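Side-chain contacts in CRISPR-associated endonuclease Cas1 (Thermotoga maritima, PDB 4XTK), which probably acts as a metal-dependent double-stranded DNA endonuclease in CRISPR adaptive immunity, working as a homodimer that joins with Cas2: residues S198-T203 against S303-E308; L207-Q210 against D214-I217. One frame throughout, in Å; residues are numbered along the deposited sequence.

Contact 1 (S198-T203 against S303-E308); sequences SLLYTT and SLIKME
Thr203 and Ile305 mark the closest backbone approach of two helical segments, and with 9.1 Å between Thr203 CA and Ile305 CA the gap is bridged by side-chain ends. This is helix-to-helix packing inside the mainly helical C-terminal domain of Cas1, joining helix 188-208 to the last long helix, 301-316. The meeting is small, 77 Å² counted over both sides, and wholly apolar. Ile305 supplies one half of it alone. Its CB points toward the opposing helix, and the chain beyond is extended, with CD1 anti to CA (chi2 172°), which carries the terminal methyl forward, to the other helix. That methyl lies near two others, one from each of two residues a turn apart on the first helix. Leu200 offers CD1, 4.3 Å from Ile305 CD1; the side chain does not leave the backbone in that direction, but its end swings nearer. Thr203 offers CG2, which stands anti to the backbone N while the hydroxyl takes the place beside that N (chi1 -63°). The threonine is thereby split into a methyl turned to Ile305 and a polar atom directed to other partners: Thr203 OG1 hydrogen-bonds with Tyr282 OH and lies 2.9 Å from Leu199 O. Tyr282 touches Leu200 as well, and Leu286 touches Thr203, so helix 272-287 closes round this side of the pair. The site is close to the middle of the chain, with the Leu200 side chain about 8 Å from that of Glu236, a manganese ligand by similarity. The second methyl contact, from Thr203 CG2 to Ile305 CD1, is the looser one at 4.5 Å.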
loop_
_atom_site.group_PDB
_atom_site.type_symbol
_atom_site.label_atom_id
_atom_site.label_comp_id
_atom_site.label_asym_id
_atom_site.label_seq_id
_atom_site.Cartn_x
_atom_site.Cartn_y
_atom_site.Cartn_z
ATOM N N SER E 198 18.545 -0.062 -14.392
ATOM C CA SER E 198 17.424 -0.856 -13.913
ATOM C C SER E 198 17.646 -1.280 -12.459
ATOM O O SER E 198 16.730 -1.188 -11.639
ATOM C CB SER E 198 17.205 -2.080 -14.800
ATOM O OG SER E 198 18.101 -3.123 -14.461
ATOM N N LEU E 199 18.864 -1.715 -12.138
ATOM C CA LEU E 199 19.198 -2.094 -10.767
ATOM C C LEU E 199 19.018 -0.911 -9.821
ATOM O O LEU E 199 18.474 -1.061 -8.729
ATOM C CB LEU E 199 20.633 -2.619 -10.673
ATOM C CG LEU E 199 20.894 -3.971 -11.337
ATOM C CD1 LEU E 199 22.334 -4.421 -11.114
ATOM C CD2 LEU E 199 19.902 -5.008 -10.828
ATOM N N LEU E 200 19.473 0.263 -10.250
ATOM C CA LEU E 200 19.375 1.471 -9.436
ATOM C C LEU E 200 17.908 1.831 -9.189
ATOM O O LEU E 200 17.512 2.089 -8.052
ATOM C CB LEU E 200 20.126 2.636 -10.103
ATOM C CG LEU E 200 20.171 3.980 -9.369
ATOM C CD1 LEU E 200 20.551 3.792 -7.912
ATOM C CD2 LEU E 200 21.170 4.908 -10.029
ATOM N N TYR E 201 17.115 1.816 -10.257
ATOM C CA TYR E 201 15.680 2.064 -10.178
ATOM C C TYR E 201 15.002 1.174 -9.140
ATOM O O TYR E 201 14.157 1.630 -8.372
ATOM C CB TYR E 201 15.018 1.840 -11.542
ATOM C CG TYR E 201 15.498 2.761 -12.629
ATOM C CD1 TYR E 201 16.037 4.010 -12.328
ATOM C CD2 TYR E 201 15.417 2.382 -13.965
ATOM C CE1 TYR E 201 16.488 4.860 -13.335
ATOM C CE2 TYR E 201 15.857 3.227 -14.982
ATOM C CZ TYR E 201 16.391 4.461 -14.660
ATOM O OH TYR E 201 16.833 5.295 -15.663
ATOM N N THR E 202 15.373 -0.101 -9.126
ATOM C CA THR E 202 14.785 -1.048 -8.192
ATOM C C THR E 202 15.250 -0.733 -6.781
ATOM O O THR E 202 14.498 -0.878 -5.817
ATOM C CB THR E 202 15.144 -2.502 -8.573
ATOM O OG1 THR E 202 14.484 -2.835 -9.794
ATOM C CG2 THR E 202 14.711 -3.491 -7.496
ATOM N N THR E 203 16.493 -0.282 -6.669
ATOM C CA THR E 203 17.073 0.010 -5.373
ATOM C C THR E 203 16.383 1.201 -4.743
ATOM O O THR E 203 15.963 1.140 -3.583
ATOM C CB THR E 203 18.572 0.286 -5.475
ATOM O OG1 THR E 203 19.237 -0.894 -5.942
ATOM C CG2 THR E 203 19.133 0.681 -4.120
ATOM N N SER E 303 22.897 5.071 2.038
ATOM C CA SER E 303 22.496 6.093 2.989
ATOM C C SER E 303 22.254 7.414 2.277
ATOM O O SER E 303 21.332 8.144 2.629
ATOM C CB SER E 303 23.542 6.256 4.088
ATOM O OG SER E 303 23.464 5.181 5.007
ATOM N N LEU E 304 23.074 7.711 1.271
ATOM C CA LEU E 304 22.904 8.929 0.486
ATOM C C LEU E 304 21.537 8.967 -0.188
ATOM O O LEU E 304 20.884 10.015 -0.229
ATOM C CB LEU E 304 24.006 9.063 -0.567
ATOM C CG LEU E 304 25.312 9.735 -0.134
ATOM C CD1 LEU E 304 26.185 10.011 -1.344
ATOM C CD2 LEU E 304 25.047 11.018 0.638
ATOM N N ILE E 305 21.112 7.825 -0.719
ATOM C CA ILE E 305 19.800 7.725 -1.349
ATOM C C ILE E 305 18.729 7.899 -0.276
ATOM O O ILE E 305 17.767 8.644 -0.456
ATOM C CB ILE E 305 19.617 6.380 -2.081
ATOM C CG1 ILE E 305 20.701 6.209 -3.147
ATOM C CG2 ILE E 305 18.241 6.295 -2.723
ATOM C CD1 ILE E 305 20.714 4.838 -3.788
ATOM N N LYS E 306 18.924 7.220 0.850
ATOM C CA LYS E 306 18.032 7.341 1.991
ATOM C C LYS E 306 17.876 8.802 2.401
ATOM O O LYS E 306 16.765 9.272 2.648
ATOM C CB LYS E 306 18.557 6.522 3.178
ATOM C CG LYS E 306 18.257 5.029 3.128
ATOM C CD LYS E 306 18.930 4.319 4.299
ATOM C CE LYS E 306 18.989 2.807 4.116
ATOM N NZ LYS E 306 18.593 2.075 5.356
ATOM N N MET E 307 19.001 9.512 2.461
ATOM C CA MET E 307 19.022 10.896 2.915
ATOM C C MET E 307 18.266 11.814 1.963
ATOM O O MET E 307 17.558 12.726 2.396
ATOM C CB MET E 307 20.458 11.386 3.076
ATOM C CG MET E 307 21.185 10.806 4.276
ATOM S SD MET E 307 22.870 11.435 4.415
ATOM C CE MET E 307 22.584 13.172 4.073
ATOM N N GLU E 308 18.418 11.564 0.667
ATOM C CA GLU E 308 17.751 12.364 -0.351
ATOM C C GLU E 308 16.238 12.186 -0.267
ATOM O O GLU E 308 15.474 13.137 -0.452
ATOM C CB GLU E 308 18.257 11.990 -1.746
ATOM C CG GLU E 308 17.856 12.973 -2.827
ATOM C CD GLU E 308 18.427 14.360 -2.594
ATOM O OE1 GLU E 308 19.520 14.467 -1.994
ATOM O OE2 GLU E 308 17.786 15.344 -3.022
#

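Contact 2 (L207-Q210 against D214-I217)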
loop_
_atom_site.group_PDB
_atom_site.type_symbol
_atom_site.label_atom_id
_atom_site.label_comp_id
_atom_site.label_asym_id
_atom_site.label_seq_id
_atom_site.Cartn_x
_atom_site.Cartn_y
_atom_site.Cartn_z
ATOM N N LEU E 207 13.802 1.392 -1.319
ATOM C CA LEU E 207 14.096 2.331 -0.244
ATOM C C LEU E 207 12.933 3.298 -0.009
ATOM O O LEU E 207 12.684 3.711 1.125
ATOM C CB LEU E 207 15.388 3.101 -0.537
ATOM C CG LEU E 207 16.667 2.261 -0.402
ATOM C CD1 LEU E 207 17.908 3.098 -0.658
ATOM C CD2 LEU E 207 16.757 1.559 0.963
ATOM N N ILE E 208 12.220 3.651 -1.077
ATOM C CA ILE E 208 11.048 4.505 -0.953
ATOM C C ILE E 208 9.965 3.784 -0.142
ATOM O O ILE E 208 9.306 4.381 0.709
ATOM C CB ILE E 208 10.494 4.922 -2.335
ATOM C CG1 ILE E 208 11.467 5.874 -3.046
ATOM C CG2 ILE E 208 9.136 5.608 -2.188
ATOM C CD1 ILE E 208 11.050 6.230 -4.483
ATOM N N TYR E 209 9.807 2.487 -0.386
ATOM C CA TYR E 209 8.856 1.677 0.368
ATOM C C TYR E 209 9.203 1.629 1.853
ATOM O O TYR E 209 8.381 1.232 2.675
ATOM C CB TYR E 209 8.797 0.252 -0.183
ATOM C CG TYR E 209 7.907 0.063 -1.397
ATOM C CD1 TYR E 209 6.630 0.605 -1.442
ATOM C CD2 TYR E 209 8.345 -0.682 -2.496
ATOM C CE1 TYR E 209 5.819 0.423 -2.539
ATOM C CE2 TYR E 209 7.540 -0.873 -3.602
ATOM C CZ TYR E 209 6.279 -0.320 -3.621
ATOM O OH TYR E 209 5.476 -0.510 -4.723
ATOM N N GLN E 210 10.425 2.017 2.198
ATOM C CA GLN E 210 10.829 2.068 3.597
ATOM C C GLN E 210 10.603 3.464 4.160
ATOM O O GLN E 210 10.999 3.751 5.283
ATOM C CB GLN E 210 12.293 1.652 3.768
ATOM C CG GLN E 210 12.606 0.274 3.194
ATOM C CD GLN E 210 14.060 -0.127 3.359
ATOM O OE1 GLN E 210 14.848 0.578 3.992
ATOM N NE2 GLN E 210 14.430 -1.251 2.759
ATOM N N ASP E 214 5.081 7.890 -1.380
ATOM C CA ASP E 214 4.532 6.976 -2.373
ATOM C C ASP E 214 5.294 7.122 -3.688
ATOM O O ASP E 214 5.421 8.229 -4.228
ATOM C CB ASP E 214 3.042 7.215 -2.596
ATOM C CG ASP E 214 2.404 6.133 -3.452
ATOM O OD1 ASP E 214 2.633 6.129 -4.679
ATOM O OD2 ASP E 214 1.676 5.281 -2.900
ATOM N N PRO E 215 5.806 5.997 -4.201
ATOM C CA PRO E 215 6.632 5.890 -5.412
ATOM C C PRO E 215 5.872 6.166 -6.712
ATOM O O PRO E 215 6.510 6.384 -7.741
ATOM C CB PRO E 215 7.111 4.439 -5.371
ATOM C CG PRO E 215 6.021 3.722 -4.670
ATOM C CD PRO E 215 5.509 4.673 -3.628
ATOM N N ARG E 216 4.542 6.154 -6.669
ATOM C CA ARG E 216 3.748 6.298 -7.892
ATOM C C ARG E 216 3.587 7.739 -8.356
ATOM O O ARG E 216 3.134 7.981 -9.468
ATOM C CB ARG E 216 2.376 5.660 -7.707
ATOM C CG ARG E 216 2.468 4.155 -7.663
ATOM C CD ARG E 216 1.206 3.516 -7.154
ATOM N NE ARG E 216 0.921 3.881 -5.774
ATOM C CZ ARG E 216 0.020 3.254 -5.028
ATOM N NH1 ARG E 216 -0.654 2.229 -5.535
ATOM N NH2 ARG E 216 -0.203 3.641 -3.779
ATOM N N ILE E 217 3.975 8.694 -7.522
ATOM C CA ILE E 217 3.941 10.088 -7.935
ATOM C C ILE E 217 5.343 10.670 -8.019
ATOM O O ILE E 217 6.012 10.811 -7.006
ATOM C CB ILE E 217 3.086 10.950 -6.976
ATOM C CG1 ILE E 217 1.639 10.459 -6.964
ATOM C CG2 ILE E 217 3.144 12.405 -7.374
ATOM C CD1 ILE E 217 0.754 11.210 -6.003
#
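Ile208 lays its CG2 methyl against the ring of Pro215, 3.9 Å from Pro215 CB and about as far from Pro215 N, the two side chains crossing at a slant. CG2 is placed there by standing anti to the backbone N, with CG1 beside that N (chi1 -69°). The next residue adds a second contact: Tyr209 crosses the proline at about a right angle, with Tyr209 CE1 3.9 Å from Pro215 CG. Both residues lie near the C-terminal end of helix 188-208, and Pro215 occupies the second position of a type I beta turn, Asp214 to Ile217, so the contact folds the following loop back onto the helix that leads into it. Phe228 touches both Tyr209 and Pro215, while Leu309 and Leu230 cover parts of Ile208.

The polar half of the turn is built behind the proline. Asp214, whose CB points away from the helix segment, accepts from the backbone N of Arg216 at OD1 (2.8 Å), an Asx turn in which the donor comes from the anti side, tilted 26° out of the carboxylate plane. The same OD1 also receives Arg216 NE at 3.0 Å, in a nearly straight bond (174°). Arg216 NH2 reaches Asp214 OD2 at 2.6 Å, giving a side-on, two-nitrogen grip through the syn lone pairs of both oxygens, with the carboxylate at the edge of the guanidinium and in its plane. Arg216 NH2 has a further salt bridge, to Asp214 OD2 of the second subunit. Aspartate and arginine thus hold the turn in shape from within, and the added pairing across the dimer probably helps to offset the cost of burying these charges; the hold of the turn on the helix segment, by contrast, is purely apolar.

Both contacts draw on helix 188-208, its middle in contact 1 and its end in contact 2, and contact 2 is nested within the chain loop that contact 1 closes. Their centres are 11 Å apart, and they touch directly: Ile305 CG2 packs on Leu207 CD1 at 3.8 Å. Both lie near the probable metal site. The Ile208 side chain is about 11 Å from those of His221 and Glu236, and that of Leu200 about 11 Å from Glu155, all manganese ligands by similarity. Contact 2 additionally reaches the dimer partner, whereas contact 1 stays within one subunit.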